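PDB 3F9S: putative polyketide cyclase from Acidithiobacillus ferrooxidans, which is of unproven function but belongs to the SnoaL-like family of the NTF2 clan and probably acts on a small organic substrate. Local coordinates for residues L51-A54 with G55-R59; D131-G134 with V135-L139. All blocks are in the same frame, centred on the assembly; numbering follows the deposited sequence.

How the contacts relate
Both contacts are the first turns of helices that leave strands of one mixed sheet, within a single SnoaL-like (NTF2-clan) domain. Contact 1 comes first in the chain: the short edge strand 50-51 runs into helix 53-66. Contact 2 comes last, where the long strand 122-130, placed between 36-40 and 107-118, gives way to the C-terminal helix 132-142. Their centres lie about 26 Å apart, on opposite sides of the chain's centre, and their nearest atoms are about 10 Å apart, so they do not touch. Each helix is capped by an aspartate, D52 and D131. Contact 1 is partly buried and packs within its own chain, whereas contact 2 faces the second subunit of the dimer.

Contact 1: L51-A54 with G55-R59; sequences LDVA and GYKER
The D52 carboxylate presents a single oxygen to G55: the backbone N of G55 lies 2.8 Å from D52 OD1, almost on the extension of the CG-OD1 bond. The other flat group, the Y56 ring, is met obliquely by V53 O; Y36 packs edge-to-face with this ring, and Y56 OH is hydrogen-bonded to W20 NE1. Although CB of D52 leaves the helix, a chi1 of 53° places CG between the backbone N and carbonyl carbon and folds the carboxylate back over the first turn. That is the N-cap of helix 53-66. D52 serves this turn twice, since its O also accepts from Y56 N at 2.8 Å in a nearly straight bond (167°).

Just before the cap in sequence, L51 brings CB to 3.9 Å from Y56 N, while its CD1 reaches along to R59 CD at 4.2 Å. On another side of the helix V53 CG1 touches K57 CE at 3.8 Å, the two side chains passing at a slant. The K57 chain bends at chi3 (-77°) on its way to NZ, which is salt-bridged to E26 and D29.

A54 O accepts from E58 N at 3.0 Å and from a water at 2.8 Å. The same water donates to E58 OE2 at 2.6 Å, an oxygen also salt-bridged to K61. R59 NH2 is salt-bridged to D41 and D44, and NH1 is hydrogen-bonded to a glycerol, probably from the crystallisation liquor, which may mark a pocket. Chemically, the D52 carboxylate, sitting where N-H groups would otherwise lack helical acceptors, is probably stabilised by the positive end of the helix dipole.

Contact 2: D131-G134 with V135-L139; sequences DRLG and VYQQL
L133 and Y136 meet on the N-capped opening turn of the C-terminal helix 132-142, with L133 CD1 4.0 Å from Y136 CD1. The leucine methyl comes up obliquely to the ring, and both side chains leave the backbone with CG anti to N (chi1 -177° and 178°), which sets them next to each other. From the next position Q137 lays its amide against L133, NE2 lying 3.8 Å from L133 CG.

These groups are positioned by regular helical bonds: Y136 N to R132 O is 2.9 Å, and Q137 N to L133 O is 2.8 Å. The bond from V135 N to D131 O, at 3.3 Å, is weak. D131 provides the cap, its OD1 accepting from G134 N at 3.1 Å from well above the carboxylate plane.

Further out, between chains, D131 OD1 is salt-bridged to R132 NH2 of the second subunit, and R132 NH2 to D131 OD1 of the second subunit. The cap is thus part of the dimer interface, where L133 packs on R132 and Y136 on L133 of the second subunit. Towards the sheet, V135 rests on I108 and M110, while Q138 NE2 bonds to K109 O and adds a weak, strongly bent contact (123°) to G134 O at 3.2 Å.

Contact 1: L51-A54 with G55-R59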
loop_
_atom_site.group_PDB
_atom_site.type_symbol
_atom_site.label_atom_id
_atom_site.label_comp_id
_atom_site.label_asym_id
_atom_site.label_seq_id
_atom_site.Cartn_x
_atom_site.Cartn_y
_atom_site.Cartn_z
ATOM N N LEU A 51 -16.497 -11.328 -5.830
ATOM C CA LEU A 51 -16.220 -12.713 -6.188
ATOM C C LEU A 51 -16.876 -13.682 -5.222
ATOM O O LEU A 51 -17.064 -13.373 -4.054
ATOM C CB LEU A 51 -14.712 -12.936 -6.091
ATOM C CG LEU A 51 -13.849 -12.037 -6.994
ATOM C CD1 LEU A 51 -12.389 -12.342 -6.726
ATOM C CD2 LEU A 51 -14.211 -12.268 -8.454
ATOM N N ASP A 52 -17.221 -14.865 -5.711
ATOM C CA ASP A 52 -17.601 -15.933 -4.802
ATOM C C ASP A 52 -16.296 -16.682 -4.529
ATOM O O ASP A 52 -15.270 -16.363 -5.135
ATOM C CB ASP A 52 -18.729 -16.819 -5.340
ATOM C CG ASP A 52 -18.471 -17.384 -6.701
ATOM O OD1 ASP A 52 -17.334 -17.320 -7.204
ATOM O OD2 ASP A 52 -19.445 -17.897 -7.279
ATOM N N VAL A 53 -16.321 -17.698 -3.679
ATOM C CA VAL A 53 -15.088 -18.447 -3.368
ATOM C C VAL A 53 -14.447 -19.057 -4.621
ATOM O O VAL A 53 -13.224 -19.006 -4.780
ATOM C CB VAL A 53 -15.293 -19.479 -2.239
ATOM C CG1 VAL A 53 -14.081 -20.368 -2.048
ATOM C CG2 VAL A 53 -15.583 -18.763 -0.920
ATOM N N ALA A 54 -15.268 -19.579 -5.530
ATOM C CA ALA A 54 -14.779 -20.136 -6.792
ATOM C C ALA A 54 -14.015 -19.079 -7.580
ATOM O O ALA A 54 -12.909 -19.335 -8.010
ATOM C CB ALA A 54 -15.930 -20.672 -7.624
ATOM N N GLY A 55 -14.607 -17.891 -7.717
ATOM C CA GLY A 55 -14.010 -16.748 -8.415
ATOM C C GLY A 55 -12.732 -16.311 -7.736
ATOM O O GLY A 55 -11.749 -16.031 -8.410
ATOM N N TYR A 56 -12.758 -16.268 -6.408
ATOM C CA TYR A 56 -11.564 -15.972 -5.617
ATOM C C TYR A 56 -10.432 -16.948 -5.962
ATOM O O TYR A 56 -9.292 -16.535 -6.215
ATOM C CB TYR A 56 -11.873 -16.057 -4.125
ATOM C CG TYR A 56 -10.698 -15.674 -3.305
ATOM C CD1 TYR A 56 -9.740 -16.627 -2.951
ATOM C CD2 TYR A 56 -10.471 -14.352 -2.968
ATOM C CE1 TYR A 56 -8.645 -16.290 -2.255
ATOM C CE2 TYR A 56 -9.348 -14.002 -2.258
ATOM C CZ TYR A 56 -8.452 -14.975 -1.911
ATOM O OH TYR A 56 -7.360 -14.612 -1.213
ATOM N N LYS A 57 -10.762 -18.240 -5.975
ATOM C CA LYS A 57 -9.765 -19.272 -6.260
ATOM C C LYS A 57 -9.218 -19.127 -7.670
ATOM O O LYS A 57 -8.035 -19.326 -7.871
ATOM C CB LYS A 57 -10.319 -20.666 -5.999
ATOM C CG LYS A 57 -10.455 -20.938 -4.530
ATOM C CD LYS A 57 -10.821 -22.367 -4.204
ATOM C CE LYS A 57 -12.239 -22.703 -4.419
ATOM N NZ LYS A 57 -12.539 -24.048 -3.794
ATOM N N GLU A 58 -10.062 -18.744 -8.630
ATOM C CA GLU A 58 -9.590 -18.516 -9.995
ATOM C C GLU A 58 -8.590 -17.381 -10.026
ATOM O O GLU A 58 -7.564 -17.489 -10.686
ATOM C CB GLU A 58 -10.734 -18.253 -10.979
ATOM C CG GLU A 58 -11.642 -19.442 -11.184
ATOM C CD GLU A 58 -10.956 -20.686 -11.694
ATOM O OE1 GLU A 58 -9.968 -20.582 -12.449
ATOM O OE2 GLU A 58 -11.452 -21.779 -11.363
ATOM N N ARG A 59 -8.849 -16.329 -9.259
ATOM C CA ARG A 59 -7.920 -15.220 -9.200
ATOM C C ARG A 59 -6.606 -15.672 -8.582
ATOM O O ARG A 59 -5.544 -15.300 -9.071
ATOM C CB ARG A 59 -8.534 -14.054 -8.467
ATOM C CG ARG A 59 -7.576 -12.956 -8.125
ATOM C CD ARG A 59 -8.339 -11.831 -7.559
ATOM N NE ARG A 59 -7.429 -10.761 -7.169
ATOM C CZ ARG A 59 -6.691 -10.763 -6.066
ATOM N NH1 ARG A 59 -6.731 -11.755 -5.190
ATOM N NH2 ARG A 59 -5.904 -9.727 -5.816
HETATM O O HOH W 1 -12.414 -21.879 -8.950
#

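Contact 2: D131-G134 with V135-L139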
loop_
_atom_site.group_PDB
_atom_site.type_symbol
_atom_site.label_atom_id
_atom_site.label_comp_id
_atom_site.label_asym_id
_atom_site.label_seq_id
_atom_site.Cartn_x
_atom_site.Cartn_y
_atom_site.Cartn_z
ATOM N N ASP A 131 4.039 -2.604 -4.650
ATOM C CA ASP A 131 5.106 -1.917 -5.368
ATOM C C ASP A 131 5.297 -2.520 -6.767
ATOM O O ASP A 131 6.314 -3.150 -7.078
ATOM C CB ASP A 131 6.399 -1.963 -4.566
ATOM C CG ASP A 131 7.511 -1.176 -5.210
ATOM O OD1 ASP A 131 7.219 -0.276 -6.038
ATOM O OD2 ASP A 131 8.669 -1.468 -4.861
ATOM N N ARG A 132 4.304 -2.300 -7.621
ATOM C CA ARG A 132 4.366 -2.805 -8.977
ATOM C C ARG A 132 5.453 -2.124 -9.794
ATOM O O ARG A 132 6.056 -2.764 -10.663
ATOM C CB ARG A 132 3.055 -2.624 -9.695
ATOM C CG ARG A 132 1.919 -3.381 -9.072
ATOM C CD ARG A 132 0.755 -3.294 -9.962
ATOM N NE ARG A 132 0.314 -1.904 -10.032
ATOM C CZ ARG A 132 -0.415 -1.390 -11.017
ATOM N NH1 ARG A 132 -0.815 -2.111 -12.056
ATOM N NH2 ARG A 132 -0.756 -0.120 -10.943
ATOM N N LEU A 133 5.727 -0.844 -9.519
ATOM C CA LEU A 133 6.750 -0.132 -10.269
ATOM C C LEU A 133 8.130 -0.761 -10.011
ATOM O O LEU A 133 8.912 -0.922 -10.952
ATOM C CB LEU A 133 6.770 1.366 -9.961
ATOM C CG LEU A 133 7.778 2.166 -10.789
ATOM C CD1 LEU A 133 7.510 1.993 -12.309
ATOM C CD2 LEU A 133 7.754 3.615 -10.392
ATOM N N GLY A 134 8.394 -1.111 -8.755
ATOM C CA GLY A 134 9.606 -1.814 -8.344
ATOM C C GLY A 134 9.791 -3.088 -9.138
ATOM O O GLY A 134 10.842 -3.298 -9.726
ATOM N N VAL A 135 8.751 -3.913 -9.215
ATOM C CA VAL A 135 8.813 -5.149 -10.019
ATOM C C VAL A 135 9.089 -4.825 -11.493
ATOM O O VAL A 135 9.987 -5.408 -12.096
ATOM C CB VAL A 135 7.515 -5.997 -9.871
ATOM C CG1 VAL A 135 7.543 -7.249 -10.748
ATOM C CG2 VAL A 135 7.341 -6.406 -8.447
ATOM N N TYR A 136 8.320 -3.886 -12.041
ATOM C CA TYR A 136 8.438 -3.404 -13.429
ATOM C C TYR A 136 9.885 -3.006 -13.716
ATOM O O TYR A 136 10.470 -3.466 -14.698
ATOM C CB TYR A 136 7.443 -2.241 -13.613
ATOM C CG TYR A 136 7.410 -1.533 -14.943
ATOM C CD1 TYR A 136 8.347 -0.543 -15.249
ATOM C CD2 TYR A 136 6.374 -1.772 -15.853
ATOM C CE1 TYR A 136 8.298 0.144 -16.460
ATOM C CE2 TYR A 136 6.313 -1.084 -17.063
ATOM C CZ TYR A 136 7.273 -0.121 -17.352
ATOM O OH TYR A 136 7.217 0.528 -18.563
ATOM N N GLN A 137 10.469 -2.210 -12.822
ATOM C CA GLN A 137 11.872 -1.786 -12.905
ATOM C C GLN A 137 12.877 -2.943 -12.845
ATOM O O GLN A 137 13.846 -2.971 -13.614
ATOM C CB GLN A 137 12.199 -0.804 -11.777
ATOM C CG GLN A 137 11.576 0.571 -11.964
ATOM C CD GLN A 137 11.752 1.460 -10.746
ATOM O OE1 GLN A 137 12.105 0.993 -9.667
ATOM N NE2 GLN A 137 11.494 2.750 -10.915
ATOM N N GLN A 138 12.656 -3.866 -11.912
ATOM C CA GLN A 138 13.509 -5.053 -11.758
ATOM C C GLN A 138 13.475 -5.958 -12.990
ATOM O O GLN A 138 14.513 -6.506 -13.377
ATOM C CB GLN A 138 13.105 -5.873 -10.541
ATOM C CG GLN A 138 13.374 -5.210 -9.206
ATOM C CD GLN A 138 12.644 -5.952 -8.113
ATOM O OE1 GLN A 138 12.825 -7.159 -7.957
ATOM N NE2 GLN A 138 11.806 -5.252 -7.364
ATOM N N LEU A 139 12.294 -6.119 -13.581
ATOM C CA LEU A 139 12.142 -6.876 -14.831
ATOM C C LEU A 139 12.892 -6.198 -15.976
ATOM O O LEU A 139 13.420 -6.900 -16.842
ATOM C CB LEU A 139 10.667 -7.056 -15.203
ATOM C CG LEU A 139 9.829 -7.952 -14.294
ATOM C CD1 LEU A 139 8.361 -7.780 -14.623
ATOM C CD2 LEU A 139 10.245 -9.415 -14.394
#